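Local coordinates for protein transketolase (Campylobacter jejuni, PDB 3L84) that belongs to the transketolase family of enzymes, whose fold includes two related thiamine-diphosphate-binding-type domains followed by a smaller C-terminal domain, at residues A[225-230]-A[234-239]. Residues are numbered along the deposited sequence; the frame is centred on the assembly and turned at random. Where two conformers were deposited one is given.
Sequences EQAKKS and CLIIAK
C234, the first residue of its strand, directs its CB toward A227, on the last turn of the helix. That CB lies 4.1 Å from A227 CB and is met more loosely by S230, so the foot of the cysteine is approached by two residues three apart on the chain. One bond further, SG swings anti to the backbone N (chi1 -174°) and comes up against the alanine. It stands 3.5 Å from A227 CB, with A227 CA a little further off. The sulfur thus packs on the methyl and the backbone carbon behind it, a purely apolar touch. With only a methyl on A227, the CA atoms of A227 and C234 come within 5.9 Å.

This is the second half of a right-handed beta-alpha-beta crossover in the thiamine-diphosphate-binding domain: strand 208-213 leads into helix 217-228, and the chain returns as strand 234-239, parallel to the first and next to it in the sheet. On the other side of the returning strand runs 175-181, whose I176 also touches A227.

Two residues along, I236 reaches the same methyl with the end of its longer branch, CD1 standing 4.1 Å from A227 CB. CG1 lies anti to the carbonyl carbon and the chain then extends (chi2 171°), carrying CD1 to the helix. S230 meets C234 CB loosely with its own CB, 4.3 Å away; the hydroxyl of this buried serine turns to E208 OE1, with K232 O as a second acceptor for its single proton.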
ATOM      1  N   GLU A 225      29.211 -21.696  -0.840  1.00  8.94           N
ATOM      2  CA  GLU A 225      30.606 -21.266  -0.834  0.50  9.65           C
ATOM      3  C   GLU A 225      30.852 -20.204  -1.902  1.00  9.48           C
ATOM      4  O   GLU A 225      31.530 -19.215  -1.650  1.00  8.66           O
ATOM      5  CB  GLU A 225      31.557 -22.450  -1.020  0.50 10.29           C
ATOM      6  CG  GLU A 225      31.581 -23.423   0.158  0.50 12.41           C
ATOM      7  CD  GLU A 225      32.212 -22.843   1.430  0.50 16.76           C
ATOM      8  OE1 GLU A 225      32.340 -21.605   1.552  0.50 21.11           O
ATOM      9  OE2 GLU A 225      32.574 -23.637   2.326  0.50 19.76           O
ATOM     10  N   GLN A 226      30.310 -20.403  -3.097  1.00  9.70           N
ATOM     11  CA  GLN A 226      30.456 -19.411  -4.162  1.00 10.10           C
ATOM     12  C   GLN A 226      29.751 -18.089  -3.804  1.00  9.47           C
ATOM     13  O   GLN A 226      30.320 -16.998  -3.993  1.00  9.98           O
ATOM     14  CB  GLN A 226      29.876 -19.968  -5.450  1.00 11.41           C
ATOM     15  CG  GLN A 226      30.038 -19.081  -6.653  1.00 17.91           C
ATOM     16  CD  GLN A 226      29.835 -19.848  -7.944  1.00 25.03           C
ATOM     17  OE1 GLN A 226      29.483 -21.044  -7.927  1.00 31.24           O
ATOM     18  NE2 GLN A 226      30.077 -19.179  -9.073  1.00 28.90           N
ATOM     19  N   ALA A 227      28.539 -18.184  -3.288  1.00  8.88           N
ATOM     20  CA  ALA A 227      27.779 -16.984  -2.914  1.00  9.18           C
ATOM     21  C   ALA A 227      28.523 -16.152  -1.868  1.00  9.77           C
ATOM     22  O   ALA A 227      28.527 -14.931  -1.961  1.00  9.41           O
ATOM     23  CB  ALA A 227      26.420 -17.375  -2.404  1.00  9.40           C
ATOM     24  N   LYS A 228      29.165 -16.816  -0.911  1.00  9.59           N
ATOM     25  CA  LYS A 228      29.890 -16.124   0.153  1.00 10.06           C
ATOM     26  C   LYS A 228      31.088 -15.323  -0.336  1.00 10.76           C
ATOM     27  O   LYS A 228      31.515 -14.386   0.347  1.00 12.88           O
ATOM     28  CB  LYS A 228      30.273 -17.122   1.254  1.00 10.22           C
ATOM     29  CG  LYS A 228      29.050 -17.582   2.026  1.00 11.67           C
ATOM     30  CD  LYS A 228      29.214 -18.813   2.828  1.00 14.44           C
ATOM     31  CE  LYS A 228      30.182 -18.684   3.951  1.00 15.96           C
ATOM     32  NZ  LYS A 228      30.713 -20.064   4.416  1.00 14.22           N
ATOM     33  N   LYS A 229      31.598 -15.666  -1.512  1.00 10.45           N
ATOM     34  CA  LYS A 229      32.751 -14.974  -2.126  1.00 11.48           C
ATOM     35  C   LYS A 229      32.345 -13.986  -3.194  1.00 10.83           C
ATOM     36  O   LYS A 229      33.200 -13.370  -3.813  1.00 12.30           O
ATOM     37  CB  LYS A 229      33.766 -15.964  -2.737  1.00 11.73           C
ATOM     38  CG  LYS A 229      34.330 -16.924  -1.764  1.00 17.92           C
ATOM     39  CD  LYS A 229      35.440 -17.708  -2.392  1.00 23.14           C
ATOM     40  CE  LYS A 229      34.967 -18.631  -3.489  1.00 25.34           C
ATOM     41  NZ  LYS A 229      36.033 -19.637  -3.795  1.00 28.00           N
ATOM     42  N   SER A 230      31.040 -13.821  -3.409  1.00 10.24           N
ATOM     43  CA  SER A 230      30.545 -12.967  -4.495  1.00 10.63           C
ATOM     44  C   SER A 230      30.948 -11.506  -4.244  1.00 10.77           C
ATOM     45  O   SER A 230      31.020 -11.045  -3.091  1.00 13.21           O
ATOM     46  CB  SER A 230      29.023 -13.097  -4.632  1.00  9.52           C
ATOM     47  OG  SER A 230      28.580 -12.401  -5.781  1.00 11.86           O
ATOM     48  N   CYS A 234      23.858 -11.857  -4.166  1.00  9.18           N
ATOM     49  CA  CYS A 234      23.776 -13.146  -4.843  1.00  9.90           C
ATOM     50  C   CYS A 234      22.446 -13.807  -4.669  1.00  9.85           C
ATOM     51  O   CYS A 234      21.952 -13.897  -3.540  1.00 11.89           O
ATOM     52  CB  CYS A 234      24.876 -14.047  -4.318  1.00 10.63           C
ATOM     53  SG  CYS A 234      25.056 -15.640  -5.162  1.00 13.19           S
ATOM     54  N   LEU A 235      21.884 -14.275  -5.772  1.00  8.36           N
ATOM     55  CA  LEU A 235      20.663 -15.048  -5.810  1.00  7.92           C
ATOM     56  C   LEU A 235      21.013 -16.483  -6.108  1.00  8.22           C
ATOM     57  O   LEU A 235      21.692 -16.746  -7.092  1.00  8.42           O
ATOM     58  CB  LEU A 235      19.710 -14.518  -6.878  1.00  8.20           C
ATOM     59  CG  LEU A 235      18.457 -15.368  -7.126  1.00  7.63           C
ATOM     60  CD1 LEU A 235      17.526 -15.252  -5.926  1.00 10.33           C
ATOM     61  CD2 LEU A 235      17.698 -14.976  -8.386  1.00  8.84           C
ATOM     62  N   ILE A 236      20.545 -17.396  -5.277  1.00  8.47           N
ATOM     63  CA  ILE A 236      20.577 -18.823  -5.543  1.00  8.50           C
ATOM     64  C   ILE A 236      19.161 -19.255  -5.895  1.00  8.33           C
ATOM     65  O   ILE A 236      18.255 -19.192  -5.067  1.00  8.93           O
ATOM     66  CB  ILE A 236      21.112 -19.629  -4.336  1.00  8.78           C
ATOM     67  CG1 ILE A 236      22.544 -19.190  -4.033  1.00 10.16           C
ATOM     68  CG2 ILE A 236      21.041 -21.121  -4.619  1.00 10.74           C
ATOM     69  CD1 ILE A 236      23.121 -19.771  -2.708  1.00  9.91           C
ATOM     70  N   ILE A 237      18.966 -19.673  -7.133  1.00  7.72           N
ATOM     71  CA  ILE A 237      17.684 -20.220  -7.571  1.00  8.26           C
ATOM     72  C   ILE A 237      17.727 -21.709  -7.295  1.00  8.08           C
ATOM     73  O   ILE A 237      18.452 -22.460  -7.974  1.00  8.72           O
ATOM     74  CB  ILE A 237      17.435 -19.967  -9.068  1.00  8.22           C
ATOM     75  CG1 ILE A 237      17.507 -18.469  -9.390  1.00  8.68           C
ATOM     76  CG2 ILE A 237      16.100 -20.551  -9.507  1.00  9.14           C
ATOM     77  CD1 ILE A 237      17.320 -18.145 -10.883  1.00 10.19           C
ATOM     78  N   ALA A 238      17.002 -22.132  -6.259  1.00  8.19           N
ATOM     79  CA  ALA A 238      17.076 -23.530  -5.826  1.00  8.32           C
ATOM     80  C   ALA A 238      15.825 -24.258  -6.264  1.00  8.30           C
ATOM     81  O   ALA A 238      14.729 -23.950  -5.795  1.00  9.58           O
ATOM     82  CB  ALA A 238      17.264 -23.596  -4.331  1.00  9.42           C
ATOM     83  N   LYS A 239      15.952 -25.157  -7.232  1.00  9.44           N
ATOM     84  CA  LYS A 239      14.795 -25.919  -7.684  1.00 10.09           C
ATOM     85  C   LYS A 239      14.455 -26.986  -6.652  1.00  9.31           C
ATOM     86  O   LYS A 239      15.297 -27.812  -6.317  1.00 10.26           O
ATOM     87  CB  LYS A 239      15.090 -26.545  -9.029  1.00 10.73           C
ATOM     88  CG  LYS A 239      13.868 -27.168  -9.670  1.00 14.04           C
ATOM     89  CD  LYS A 239      14.084 -27.441 -11.160  1.00 18.98           C
ATOM     90  CE  LYS A 239      12.873 -28.136 -11.751  1.00 23.67           C
ATOM     91  NZ  LYS A 239      12.581 -29.414 -11.027  1.00 27.64           N
TER